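Local coordinates for protein putative dienelactone hydrolase (Klebsiella pneumoniae subsp. pneumoniae MGH 78578, PDB 3F67) that probably acts as a hydrolase of the dienelactone hydrolase family, with an alpha/beta-hydrolase fold, at residues Asp163-Leu168 and Gln193-Ala198. Residues are numbered along the deposited sequence; the frame is centred on the assembly and turned at random.
Sequences DIAVDL and QALRAA
Ala165 directs its methyl group toward helix 185-197 and sets it among Ala194, Leu195 and Ala198 of 193-198. Its CB lies 3.8 Å from Ala194 CB and 3.9 Å from Leu195 CD2, with Ala198 CB slightly farther off; the side-chain part of the contact is apolar. Ala165, Ala194 and Ala198 are small enough for the two backbones to come close: the CA atoms of Val166 and Ala198 are 4.8 Å apart.

The leucines extend this packing. Leu168 CD1 meets Leu195 CD2 at 3.5 Å, the two side chains crossing at a slant. In Leu195, CG is anti to the carbonyl carbon (chi1 -68°), and although its CB does not aim at 163-168, the branch ending in CD2 reaches across to both Ala165 and Leu168. Both leucines also rest on Trp130 of helix 124-133.

The Ala198 methyl also packs on backbone atoms: its CB sits 3.5 Å from Ala165 O and 3.8 Å from Val166 CA. That carbonyl oxygen accepts a hydrogen bond from Leu168 N within its own turn.

In the alpha/beta-hydrolase fold of this protein, the segment that follows helix 161-164 and leads into strand 172-177 thus packs on the last turns of the helix of a beta-alpha-beta crossover, made of strand 172-177, helix 185-197 and the parallel strand 202-207.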
loop_
_atom_site.group_PDB
_atom_site.type_symbol
_atom_site.label_atom_id
_atom_site.label_comp_id
_atom_site.label_asym_id
_atom_site.label_seq_id
_atom_site.Cartn_x
_atom_site.Cartn_y
_atom_site.Cartn_z
ATOM N N ASP A 163 -14.962 2.534 -8.237
ATOM C CA ASP A 163 -15.978 1.426 -8.376
ATOM C C ASP A 163 -16.259 0.656 -7.086
ATOM O O ASP A 163 -17.318 0.017 -6.935
ATOM C CB ASP A 163 -15.501 0.405 -9.425
ATOM C CG ASP A 163 -15.304 1.010 -10.761
ATOM O OD1 ASP A 163 -16.247 1.686 -11.274
ATOM O OD2 ASP A 163 -14.210 0.857 -11.325
ATOM N N ILE A 164 -15.285 0.672 -6.165
ATOM C CA ILE A 164 -15.381 -0.178 -4.974
ATOM C C ILE A 164 -15.642 0.588 -3.716
ATOM O O ILE A 164 -15.776 -0.006 -2.658
ATOM C CB ILE A 164 -14.157 -1.130 -4.822
ATOM C CG1 ILE A 164 -12.807 -0.398 -4.899
ATOM C CG2 ILE A 164 -14.196 -2.125 -5.952
ATOM C CD1 ILE A 164 -12.440 0.449 -3.686
ATOM N N ALA A 165 -15.763 1.919 -3.839
ATOM C CA ALA A 165 -16.025 2.759 -2.675
ATOM C C ALA A 165 -17.235 2.180 -1.927
ATOM O O ALA A 165 -17.312 2.104 -0.699
ATOM C CB ALA A 165 -16.263 4.245 -3.108
ATOM N N VAL A 166 -18.194 1.712 -2.710
ATOM C CA VAL A 166 -19.355 1.095 -2.175
ATOM C C VAL A 166 -19.137 -0.132 -1.256
ATOM O O VAL A 166 -19.966 -0.403 -0.392
ATOM C CB VAL A 166 -20.361 0.765 -3.365
ATOM C CG1 VAL A 166 -19.651 0.004 -4.504
ATOM C CG2 VAL A 166 -21.588 0.044 -2.842
ATOM N N ASP A 167 -18.017 -0.849 -1.427
ATOM C CA ASP A 167 -17.720 -2.127 -0.726
ATOM C C ASP A 167 -16.613 -1.951 0.348
ATOM O O ASP A 167 -16.205 -2.905 0.986
ATOM C CB ASP A 167 -17.249 -3.200 -1.736
ATOM C CG ASP A 167 -18.347 -3.615 -2.714
ATOM O OD1 ASP A 167 -19.537 -3.561 -2.361
ATOM O OD2 ASP A 167 -18.015 -3.993 -3.843
ATOM N N LEU A 168 -16.167 -0.719 0.559
ATOM C CA LEU A 168 -15.135 -0.462 1.587
ATOM C C LEU A 168 -15.530 -0.977 2.995
ATOM O O LEU A 168 -16.671 -0.758 3.465
ATOM C CB LEU A 168 -14.762 1.027 1.608
ATOM C CG LEU A 168 -13.953 1.505 0.414
ATOM C CD1 LEU A 168 -13.915 3.049 0.391
ATOM C CD2 LEU A 168 -12.489 0.865 0.344
ATOM N N GLN A 193 -17.090 11.977 -4.560
ATOM C CA GLN A 193 -18.488 11.716 -4.849
ATOM C C GLN A 193 -18.813 10.258 -4.555
ATOM O O GLN A 193 -19.872 9.986 -3.981
ATOM C CB GLN A 193 -18.876 12.066 -6.303
ATOM C CG GLN A 193 -18.916 13.542 -6.598
ATOM C CD GLN A 193 -19.382 13.824 -8.036
ATOM O OE1 GLN A 193 -19.603 12.892 -8.837
ATOM N NE2 GLN A 193 -19.462 15.098 -8.385
ATOM N N ALA A 194 -17.928 9.347 -4.947
ATOM C CA ALA A 194 -18.170 7.922 -4.786
ATOM C C ALA A 194 -18.207 7.584 -3.276
ATOM O O ALA A 194 -19.071 6.837 -2.824
ATOM C CB ALA A 194 -17.084 7.103 -5.500
ATOM N N LEU A 195 -17.287 8.169 -2.528
ATOM C CA LEU A 195 -17.208 7.928 -1.059
ATOM C C LEU A 195 -18.440 8.483 -0.318
ATOM O O LEU A 195 -19.001 7.833 0.588
ATOM C CB LEU A 195 -15.930 8.543 -0.512
ATOM C CG LEU A 195 -14.643 7.868 -0.974
ATOM C CD1 LEU A 195 -13.411 8.764 -0.654
ATOM C CD2 LEU A 195 -14.509 6.432 -0.388
ATOM N N ARG A 196 -18.877 9.682 -0.710
ATOM C CA ARG A 196 -20.080 10.234 -0.119
ATOM C C ARG A 196 -21.319 9.397 -0.437
ATOM O O ARG A 196 -22.142 9.160 0.459
ATOM C CB ARG A 196 -20.299 11.673 -0.586
ATOM C CG ARG A 196 -19.298 12.652 -0.026
ATOM C CD ARG A 196 -19.760 14.109 -0.250
ATOM N NE ARG A 196 -19.714 14.482 -1.671
ATOM C CZ ARG A 196 -18.673 15.081 -2.248
ATOM N NH1 ARG A 196 -17.593 15.373 -1.534
ATOM N NH2 ARG A 196 -18.706 15.379 -3.538
ATOM N N ALA A 197 -21.443 8.936 -1.693
ATOM C CA ALA A 197 -22.610 8.147 -2.104
ATOM C C ALA A 197 -22.642 6.830 -1.321
ATOM O O ALA A 197 -23.718 6.286 -1.033
ATOM C CB ALA A 197 -22.556 7.840 -3.587
ATOM N N ALA A 198 -21.452 6.319 -1.031
ATOM C CA ALA A 198 -21.273 5.076 -0.285
ATOM C C ALA A 198 -21.403 5.229 1.244
ATOM O O ALA A 198 -21.447 4.202 1.954
ATOM C CB ALA A 198 -19.901 4.477 -0.624
#